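Side-chain contacts in phosphoglycerol transferase GacH (Streptococcus pyogenes MGAS5005, PDB 6DGM), which probably transfers glycerol phosphate to the rhamnose polysaccharide of the streptococcal cell wall, this chain being its metal-binding sulfatase-like catalytic domain: residues Asn356-Lys359 against Asn360-Asp364; Gln11-Ile14 against Ala15-Gln19; Ser99-Phe102 against Tyr103-Ser106. All blocks are in the same frame, centred on the assembly; numbering follows the deposited sequence.

Contacts 1 and 2 are short runs of helix in which each turn bonds to the next, on helix 349-365 and helix 11-29, and these helices pack directly on each other. Contact 3 is a 3-10 turn in the loop after helix 89-98, and it meets contact 1 through the amide of Q362, which bonds to P101 O and N104. Contact 1 is thus the most buried of the three, joined to both others, whereas contacts 2 and 3 do not touch. The chemistry follows the place: largely buried amides, held by hydrogen bonds, in contact 1, a mixture of apolar flank and watered surface in contact 2, and proline and aromatic rings in contact 3, which alone approaches the bound sn-glycerol-1-phosphate.

Contact 1 (Asn356-Lys359 against Asn360-Asp364); sequences NDLK and NIQYD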
ATOM      1  N   ASN A 356     -20.855  -6.673  -4.422  1.00 19.76           N
ATOM      2  CA  ASN A 356     -22.060  -6.178  -3.773  1.00 21.62           C
ATOM      3  C   ASN A 356     -21.945  -6.320  -2.263  1.00 22.47           C
ATOM      4  O   ASN A 356     -22.350  -5.420  -1.517  1.00 23.48           O
ATOM      5  CB  ASN A 356     -23.307  -6.868  -4.301  1.00 23.67           C
ATOM      6  CG  ASN A 356     -24.557  -6.360  -3.628  1.00 25.34           C
ATOM      7  OD1 ASN A 356     -25.041  -6.965  -2.684  1.00 27.95           O
ATOM      8  ND2 ASN A 356     -25.076  -5.233  -4.103  1.00 24.62           N
ATOM      9  N   ASP A 357     -21.395  -7.446  -1.789  1.00 22.83           N
ATOM     10  CA  ASP A 357     -21.115  -7.579  -0.363  1.00 22.18           C
ATOM     11  C   ASP A 357     -20.214  -6.440   0.104  1.00 21.31           C
ATOM     12  O   ASP A 357     -20.492  -5.772   1.108  1.00 21.99           O
ATOM     13  CB  ASP A 357     -20.419  -8.911  -0.067  1.00 22.52           C
ATOM     14  CG  ASP A 357     -21.312 -10.119  -0.268  1.00 25.12           C
ATOM     15  OD1 ASP A 357     -22.549  -9.976  -0.272  1.00 26.62           O
ATOM     16  OD2 ASP A 357     -20.761 -11.229  -0.421  1.00 26.70           O
ATOM     17  N   LEU A 358     -19.108  -6.216  -0.617  1.00 19.17           N
ATOM     18  CA  LEU A 358     -18.155  -5.179  -0.230  1.00 17.97           C
ATOM     19  C   LEU A 358     -18.773  -3.790  -0.268  1.00 18.23           C
ATOM     20  O   LEU A 358     -18.569  -2.996   0.658  1.00 18.93           O
ATOM     21  CB  LEU A 358     -16.920  -5.260  -1.125  1.00 18.02           C
ATOM     22  CG  LEU A 358     -15.868  -4.189  -0.860  1.00 19.48           C
ATOM     23  CD1 LEU A 358     -15.333  -4.292   0.552  1.00 21.31           C
ATOM     24  CD2 LEU A 358     -14.725  -4.284  -1.871  1.00 19.16           C
ATOM     25  N   LYS A 359     -19.529  -3.471  -1.329  1.00 18.67           N
ATOM     26  CA  LYS A 359     -20.086  -2.125  -1.454  1.00 18.68           C
ATOM     27  C   LYS A 359     -21.048  -1.815  -0.311  1.00 19.47           C
ATOM     28  O   LYS A 359     -21.080  -0.689   0.196  1.00 19.01           O
ATOM     29  CB  LYS A 359     -20.785  -1.965  -2.801  1.00 19.11           C
ATOM     30  CG  LYS A 359     -19.841  -1.898  -3.996  1.00 19.86           C
ATOM     31  CD  LYS A 359     -20.562  -2.004  -5.326  1.00 24.43           C
ATOM     32  CE  LYS A 359     -19.562  -1.952  -6.469  1.00 31.52           C
ATOM     33  NZ  LYS A 359     -20.185  -2.160  -7.794  1.00 38.55           N
ATOM     34  N   ASN A 360     -21.840  -2.799   0.112  1.00 20.41           N
ATOM     35  CA  ASN A 360     -22.746  -2.565   1.232  1.00 20.11           C
ATOM     36  C   ASN A 360     -21.977  -2.265   2.514  1.00 19.62           C
ATOM     37  O   ASN A 360     -22.345  -1.352   3.267  1.00 19.18           O
ATOM     38  CB  ASN A 360     -23.708  -3.737   1.402  1.00 20.48           C
ATOM     39  CG  ASN A 360     -24.935  -3.604   0.522  1.00 22.88           C
ATOM     40  OD1 ASN A 360     -25.765  -2.723   0.737  1.00 24.16           O
ATOM     41  ND2 ASN A 360     -25.042  -4.453  -0.497  1.00 24.39           N
ATOM     42  N   ILE A 361     -20.892  -3.005   2.773  1.00 19.22           N
ATOM     43  CA  ILE A 361     -20.057  -2.736   3.945  1.00 19.06           C
ATOM     44  C   ILE A 361     -19.408  -1.363   3.831  1.00 17.88           C
ATOM     45  O   ILE A 361     -19.385  -0.570   4.784  1.00 17.67           O
ATOM     46  CB  ILE A 361     -18.996  -3.843   4.098  1.00 20.74           C
ATOM     47  CG1 ILE A 361     -19.661  -5.200   4.369  1.00 21.88           C
ATOM     48  CG2 ILE A 361     -17.969  -3.470   5.190  1.00 21.76           C
ATOM     49  CD1 ILE A 361     -20.504  -5.264   5.644  1.00 23.20           C
ATOM     50  N   GLN A 362     -18.847  -1.081   2.657  1.00 17.71           N
ATOM     51  CA  GLN A 362     -18.127   0.165   2.412  1.00 17.71           C
ATOM     52  C   GLN A 362     -19.047   1.364   2.545  1.00 17.92           C
ATOM     53  O   GLN A 362     -18.661   2.395   3.119  1.00 17.40           O
ATOM     54  CB  GLN A 362     -17.549   0.070   1.001  1.00 17.57           C
ATOM     55  CG  GLN A 362     -16.683   1.234   0.547  1.00 17.70           C
ATOM     56  CD  GLN A 362     -15.853   0.879  -0.674  1.00 18.13           C
ATOM     57  OE1 GLN A 362     -15.901  -0.250  -1.172  1.00 17.08           O
ATOM     58  NE2 GLN A 362     -15.105   1.855  -1.182  1.00 19.22           N
ATOM     59  N   TYR A 363     -20.267   1.254   2.026  1.00 18.00           N
ATOM     60  CA  TYR A 363     -21.240   2.319   2.215  1.00 18.54           C
ATOM     61  C   TYR A 363     -21.607   2.447   3.686  1.00 19.33           C
ATOM     62  O   TYR A 363     -21.624   3.557   4.238  1.00 19.52           O
ATOM     63  CB  TYR A 363     -22.472   2.038   1.351  1.00 18.27           C
ATOM     64  CG  TYR A 363     -23.494   3.139   1.374  1.00 19.59           C
ATOM     65  CD1 TYR A 363     -23.366   4.248   0.556  1.00 20.13           C
ATOM     66  CD2 TYR A 363     -24.591   3.077   2.226  1.00 20.49           C
ATOM     67  CE1 TYR A 363     -24.296   5.255   0.578  1.00 21.38           C
ATOM     68  CE2 TYR A 363     -25.518   4.082   2.257  1.00 21.85           C
ATOM     69  CZ  TYR A 363     -25.373   5.162   1.440  1.00 22.56           C
ATOM     70  OH  TYR A 363     -26.315   6.160   1.488  1.00 24.65           O
ATOM     71  N   ASP A 364     -21.843   1.315   4.353  1.00 19.50           N
ATOM     72  CA  ASP A 364     -22.321   1.366   5.726  1.00 20.40           C
ATOM     73  C   ASP A 364     -21.360   2.130   6.625  1.00 19.93           C
ATOM     74  O   ASP A 364     -21.795   2.873   7.517  1.00 20.13           O
ATOM     75  CB  ASP A 364     -22.517  -0.041   6.280  1.00 21.83           C
ATOM     76  CG  ASP A 364     -23.220  -0.028   7.611  1.00 23.11           C
ATOM     77  OD1 ASP A 364     -24.422   0.329   7.597  1.00 22.71           O
ATOM     78  OD2 ASP A 364     -22.585  -0.342   8.654  1.00 23.43           O
TER
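N360 turns its side chain back along the helix to the preceding turn, where N356 O accepts two bonds from it, one from its backbone N and one from its side-chain ND2. The helical bond N360 N to N356 O is 3.1 Å long. N360 ND2 reaches N356 O at 3.0 Å from the opposite face of the carbonyl plane, more bent at 141°. The side-chain amide planes of N356 and N360 stand 76° apart. Asparagine suits position 356 because its OD1, bonded to N8, and its ND2 are both used; at N360 the NH2 offers two hydrogens, one for N356 O and one for N8 OD1. L358 O accepts from Q362 N at 2.8 Å. The apolar L358 side chain, buried, packs on L333; its CG, anti to the backbone N (chi1 178°), lies 4.0 Å from Q362 OE1, which is bonded to N104, while Q362 NE2 donates to P101 O. K359 O accepts from Y363 N at 2.8 Å, and its extended aliphatic chain runs over N104, a fitting use of lysine at a partly exposed site. Helix 11-29 packs on D357, N360 and I361, helix 328-339 takes D357, L358 and I361, and the loop carrying F105 lies against Q362.

Contact 2 (Gln11-Ile14 against Ala15-Gln19); sequences QETI and ASIAQ
T13 and I17 touch one turn apart in the first turns of an alpha-helix, helix 11-29, and the regular i to i+4 backbone bonding sets the spacing of the whole contact. A15 N, for example, donates to Q11 O at 2.9 Å and I17 N to T13 O at 3.0 Å. The polar contacts lie on the outer side: one water donates to E12 O, 2.8 Å away, and is hydrogen-bonded to S16 OG at 2.9 Å, so a small hydroxyl shares the water with the carbonyl one turn back. Charged E12 and small, polar S16 both tolerate the solvent on this exposed flank. T13 has two roles: its OG1 is bonded to N8 O just before the helix, while its methyl serves the apolar side. That side faces helix 349-365, where I17 packs on D357, N360 and I361; I14 reaches L372 of the following loop. Branched, hydrophobic isoleucine fills such a buried flank well; the terminal carbons I14 CD1 and I17 CD1 are a loose 4.5 Å apart. With CG2 anti to its backbone N, the T13 methyl points forward along the helix, and T13 CG2 comes to rest 3.8 Å from I17 CD1.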
ATOM      1  N   GLN A  11     -30.744  -2.787   6.622  1.00 28.32           N
ATOM      2  CA  GLN A  11     -30.342  -3.501   7.829  1.00 29.09           C
ATOM      3  C   GLN A  11     -30.298  -5.006   7.584  1.00 29.52           C
ATOM      4  O   GLN A  11     -29.366  -5.687   8.032  1.00 30.09           O
ATOM      5  CB  GLN A  11     -31.315  -3.148   8.962  1.00 34.82           C
ATOM      6  CG  GLN A  11     -30.796  -3.445  10.357  1.00 41.94           C
ATOM      7  CD  GLN A  11     -31.730  -2.961  11.461  1.00 50.72           C
ATOM      8  OE1 GLN A  11     -32.549  -2.068  11.257  1.00 49.42           O
ATOM      9  NE2 GLN A  11     -31.606  -3.556  12.639  1.00 57.88           N
ATOM     10  N   GLU A  12     -31.293  -5.545   6.863  1.00 28.80           N
ATOM     11  CA  GLU A  12     -31.344  -6.985   6.628  1.00 30.67           C
ATOM     12  C   GLU A  12     -30.199  -7.442   5.732  1.00 28.89           C
ATOM     13  O   GLU A  12     -29.604  -8.504   5.959  1.00 29.73           O
ATOM     14  CB  GLU A  12     -32.706  -7.373   6.039  1.00 35.22           C
ATOM     15  CG  GLU A  12     -33.846  -7.306   7.044  1.00 45.58           C
ATOM     16  CD  GLU A  12     -35.180  -7.774   6.464  1.00 60.44           C
ATOM     17  OE1 GLU A  12     -35.254  -7.985   5.233  1.00 64.32           O
ATOM     18  OE2 GLU A  12     -36.155  -7.933   7.242  1.00 66.25           O
ATOM     19  N   THR A  13     -29.864  -6.659   4.710  1.00 27.00           N
ATOM     20  CA  THR A  13     -28.733  -7.029   3.867  1.00 26.63           C
ATOM     21  C   THR A  13     -27.425  -7.032   4.652  1.00 25.79           C
ATOM     22  O   THR A  13     -26.606  -7.945   4.501  1.00 26.64           O
ATOM     23  CB  THR A  13     -28.656  -6.083   2.665  1.00 26.57           C
ATOM     24  OG1 THR A  13     -29.763  -6.343   1.799  1.00 28.20           O
ATOM     25  CG2 THR A  13     -27.343  -6.261   1.904  1.00 26.23           C
ATOM     26  N   ILE A  14     -27.202  -6.014   5.479  1.00 25.13           N
ATOM     27  CA  ILE A  14     -25.986  -5.982   6.294  1.00 23.80           C
ATOM     28  C   ILE A  14     -25.953  -7.178   7.242  1.00 25.04           C
ATOM     29  O   ILE A  14     -24.905  -7.801   7.435  1.00 25.50           O
ATOM     30  CB  ILE A  14     -25.873  -4.638   7.042  1.00 24.11           C
ATOM     31  CG1 ILE A  14     -25.558  -3.484   6.085  1.00 22.34           C
ATOM     32  CG2 ILE A  14     -24.839  -4.732   8.153  1.00 25.33           C
ATOM     33  CD1 ILE A  14     -24.220  -3.568   5.410  1.00 22.76           C
ATOM     34  N   ALA A  15     -27.102  -7.537   7.826  1.00 26.17           N
ATOM     35  CA  ALA A  15     -27.141  -8.711   8.698  1.00 28.38           C
ATOM     36  C   ALA A  15     -26.755  -9.976   7.934  1.00 28.84           C
ATOM     37  O   ALA A  15     -26.005 -10.816   8.447  1.00 28.78           O
ATOM     38  CB  ALA A  15     -28.527  -8.848   9.341  1.00 30.26           C
ATOM     39  N   SER A  16     -27.257 -10.132   6.702  1.00 29.82           N
ATOM     40  CA  SER A  16     -26.933 -11.321   5.918  1.00 30.14           C
ATOM     41  C   SER A  16     -25.444 -11.384   5.612  1.00 28.08           C
ATOM     42  O   SER A  16     -24.829 -12.459   5.668  1.00 28.85           O
ATOM     43  CB  SER A  16     -27.723 -11.330   4.606  1.00 35.24           C
ATOM     44  OG  SER A  16     -29.112 -11.320   4.868  1.00 47.27           O
ATOM     45  N   ILE A  17     -24.850 -10.237   5.276  1.00 25.66           N
ATOM     46  CA  ILE A  17     -23.423 -10.186   4.978  1.00 24.97           C
ATOM     47  C   ILE A  17     -22.624 -10.520   6.221  1.00 25.59           C
ATOM     48  O   ILE A  17     -21.665 -11.301   6.171  1.00 26.45           O
ATOM     49  CB  ILE A  17     -23.042  -8.799   4.424  1.00 23.59           C
ATOM     50  CG1 ILE A  17     -23.740  -8.549   3.093  1.00 23.80           C
ATOM     51  CG2 ILE A  17     -21.530  -8.666   4.276  1.00 23.62           C
ATOM     52  CD1 ILE A  17     -23.724  -7.082   2.680  1.00 22.99           C
ATOM     53  N   ALA A  18     -23.015  -9.952   7.362  1.00 26.57           N
ATOM     54  CA  ALA A  18     -22.275 -10.195   8.593  1.00 27.06           C
ATOM     55  C   ALA A  18     -22.310 -11.671   8.973  1.00 28.12           C
ATOM     56  O   ALA A  18     -21.289 -12.233   9.384  1.00 29.35           O
ATOM     57  CB  ALA A  18     -22.846  -9.340   9.722  1.00 28.99           C
ATOM     58  N   GLN A  19     -23.473 -12.320   8.847  1.00 27.72           N
ATOM     59  CA  GLN A  19     -23.555 -13.737   9.199  1.00 30.84           C
ATOM     60  C   GLN A  19     -22.757 -14.582   8.211  1.00 30.19           C
ATOM     61  O   GLN A  19     -22.070 -15.529   8.602  1.00 31.51           O
ATOM     62  CB  GLN A  19     -25.016 -14.195   9.279  1.00 35.96           C
ATOM     63  CG  GLN A  19     -25.165 -15.572   9.918  1.00 46.74           C
ATOM     64  CD  GLN A  19     -26.582 -15.883  10.359  1.00 60.61           C
ATOM     65  OE1 GLN A  19     -27.490 -15.061  10.216  1.00 68.01           O
ATOM     66  NE2 GLN A  19     -26.780 -17.078  10.902  1.00 65.65           N
TER
HETATM   67  O   HOH W   1     -30.839 -10.721   7.074  1.00 31.75           O

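Contact 3 (Ser99-Phe102 against Tyr103-Ser106); sequences SLPF and YNFS
P101 to F105 fold into a short 3-10 turn with two successive i to i+3 bonds, N104 N to P101 O (3.1 Å) and F105 N to F102 O (2.9 Å), each donor lying well above the plane of its carbonyl. Y103 is held back over the start of this turn: its CG stands between the backbone N and the carbonyl carbon (chi1 60°), the crowded position, and this lays the ring over the proline. P101 CB then sits 3.5 Å from the centroid of the Y103 ring, only 14° off the ring normal, a CH-pi contact over the face. Proline suits the place, since its compact ring puts C-H groups against the aromatic face and has no N-H to satisfy; tyrosine supplies that flat face and carries a hydroxyl at its outer end, weakly bonded to Q355. P101 CG also lies 3.5 Å from N104 ND2, an amide nitrogen bonded to Q355 and Q362. F105 suits the buried side with its apolar ring, whose CE2 is 4.4 Å from L100 CB and whose edge meets the CA of F102; F105 CB in turn lies at the edge of the F102 ring. The F102 side chain is about 11 Å from the bound sn-glycerol-1-phosphate. A water donates to both F102 O and F105 O. The turn therefore combines a ring-covered proline with P101 O and F102 O, which each accept two donors, so that Q362 of helix 349-365 and solvent probably help to hold its shape.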
ATOM      1  N   SER A  99      -8.486  -0.911   3.439  1.00 16.04           N
ATOM      2  CA  SER A  99      -8.875  -1.938   2.477  1.00 15.84           C
ATOM      3  C   SER A  99     -10.164  -1.608   1.733  1.00 15.90           C
ATOM      4  O   SER A  99     -10.762  -2.485   1.116  1.00 16.80           O
ATOM      5  CB  SER A  99      -8.972  -3.332   3.113  1.00 17.33           C
ATOM      6  OG  SER A  99      -7.745  -3.714   3.721  1.00 18.21           O
ATOM      7  N   LEU A 100     -10.624  -0.368   1.784  1.00 15.76           N
ATOM      8  CA  LEU A 100     -11.802   0.030   1.022  1.00 16.58           C
ATOM      9  C   LEU A 100     -11.358   0.576  -0.337  1.00 16.74           C
ATOM     10  O   LEU A 100     -10.607   1.565  -0.376  1.00 17.05           O
ATOM     11  CB  LEU A 100     -12.570   1.100   1.784  1.00 17.01           C
ATOM     12  CG  LEU A 100     -13.118   0.661   3.152  1.00 17.33           C
ATOM     13  CD1 LEU A 100     -13.739   1.823   3.896  1.00 17.39           C
ATOM     14  CD2 LEU A 100     -14.127  -0.490   3.005  1.00 18.00           C
ATOM     15  N   PRO A 101     -11.761  -0.031  -1.452  1.00 16.55           N
ATOM     16  CA  PRO A 101     -11.218   0.414  -2.746  1.00 16.38           C
ATOM     17  C   PRO A 101     -11.770   1.749  -3.217  1.00 15.15           C
ATOM     18  O   PRO A 101     -12.977   2.022  -3.177  1.00 15.17           O
ATOM     19  CB  PRO A 101     -11.595  -0.711  -3.717  1.00 20.20           C
ATOM     20  CG  PRO A 101     -12.765  -1.393  -3.065  1.00 22.52           C
ATOM     21  CD  PRO A 101     -12.584  -1.249  -1.588  1.00 20.01           C
ATOM     22  N   PHE A 102     -10.855   2.564  -3.738  1.00 14.88           N
ATOM     23  CA  PHE A 102     -11.220   3.836  -4.356  1.00 15.36           C
ATOM     24  C   PHE A 102     -12.204   3.631  -5.494  1.00 16.09           C
ATOM     25  O   PHE A 102     -13.090   4.462  -5.708  1.00 16.84           O
ATOM     26  CB  PHE A 102      -9.929   4.482  -4.871  1.00 15.92           C
ATOM     27  CG  PHE A 102     -10.014   5.961  -5.140  1.00 17.86           C
ATOM     28  CD1 PHE A 102     -11.150   6.702  -4.874  1.00 19.69           C
ATOM     29  CD2 PHE A 102      -8.903   6.616  -5.637  1.00 19.26           C
ATOM     30  CE1 PHE A 102     -11.178   8.068  -5.111  1.00 22.01           C
ATOM     31  CE2 PHE A 102      -8.928   7.977  -5.877  1.00 21.96           C
ATOM     32  CZ  PHE A 102     -10.061   8.700  -5.614  1.00 22.72           C
ATOM     33  N   TYR A 103     -12.079   2.525  -6.228  1.00 17.14           N
ATOM     34  CA  TYR A 103     -12.926   2.312  -7.390  1.00 19.42           C
ATOM     35  C   TYR A 103     -14.398   2.145  -7.037  1.00 19.32           C
ATOM     36  O   TYR A 103     -15.230   2.214  -7.950  1.00 19.98           O
ATOM     37  CB  TYR A 103     -12.427   1.136  -8.242  1.00 22.20           C
ATOM     38  CG  TYR A 103     -12.363  -0.215  -7.593  1.00 22.81           C
ATOM     39  CD1 TYR A 103     -13.525  -0.890  -7.213  1.00 26.20           C
ATOM     40  CD2 TYR A 103     -11.144  -0.864  -7.405  1.00 22.03           C
ATOM     41  CE1 TYR A 103     -13.472  -2.125  -6.624  1.00 29.45           C
ATOM     42  CE2 TYR A 103     -11.084  -2.103  -6.829  1.00 25.55           C
ATOM     43  CZ  TYR A 103     -12.257  -2.741  -6.435  1.00 30.37           C
ATOM     44  OH  TYR A 103     -12.217  -3.985  -5.843  1.00 34.95           O
ATOM     45  N   ASN A 104     -14.733   1.944  -5.761  1.00 17.05           N
ATOM     46  CA  ASN A 104     -16.127   1.864  -5.339  1.00 17.21           C
ATOM     47  C   ASN A 104     -16.682   3.189  -4.845  1.00 17.32           C
ATOM     48  O   ASN A 104     -17.897   3.297  -4.643  1.00 18.68           O
ATOM     49  CB  ASN A 104     -16.320   0.802  -4.262  1.00 17.49           C
ATOM     50  CG  ASN A 104     -16.345  -0.592  -4.835  1.00 19.49           C
ATOM     51  OD1 ASN A 104     -16.589  -0.779  -6.037  1.00 20.64           O
ATOM     52  ND2 ASN A 104     -16.130  -1.591  -3.970  1.00 20.01           N
ATOM     53  N   PHE A 105     -15.840   4.204  -4.688  1.00 16.08           N
ATOM     54  CA  PHE A 105     -16.343   5.517  -4.327  1.00 15.78           C
ATOM     55  C   PHE A 105     -16.726   6.288  -5.584  1.00 17.16           C
ATOM     56  O   PHE A 105     -16.416   5.892  -6.707  1.00 18.38           O
ATOM     57  CB  PHE A 105     -15.287   6.288  -3.534  1.00 15.62           C
ATOM     58  CG  PHE A 105     -15.085   5.782  -2.131  1.00 17.31           C
ATOM     59  CD1 PHE A 105     -16.091   5.897  -1.176  1.00 19.45           C
ATOM     60  CD2 PHE A 105     -13.903   5.182  -1.771  1.00 16.59           C
ATOM     61  CE1 PHE A 105     -15.894   5.434   0.111  1.00 21.12           C
ATOM     62  CE2 PHE A 105     -13.702   4.723  -0.486  1.00 17.88           C
ATOM     63  CZ  PHE A 105     -14.682   4.842   0.453  1.00 20.03           C
ATOM     64  N   SER A 106     -17.421   7.399  -5.379  1.00 18.00           N
ATOM     65  CA  SER A 106     -17.852   8.231  -6.491  1.00 20.44           C
ATOM     66  C   SER A 106     -16.652   8.815  -7.223  1.00 18.37           C
ATOM     67  O   SER A 106     -15.618   9.115  -6.627  1.00 16.66           O
ATOM     68  CB  SER A 106     -18.722   9.369  -5.960  1.00 25.07           C
ATOM     69  OG  SER A 106     -18.859  10.365  -6.954  1.00 28.72           O
TER
HETATM   70  O   HOH W   2     -13.877   6.209  -8.235  1.00 43.14           O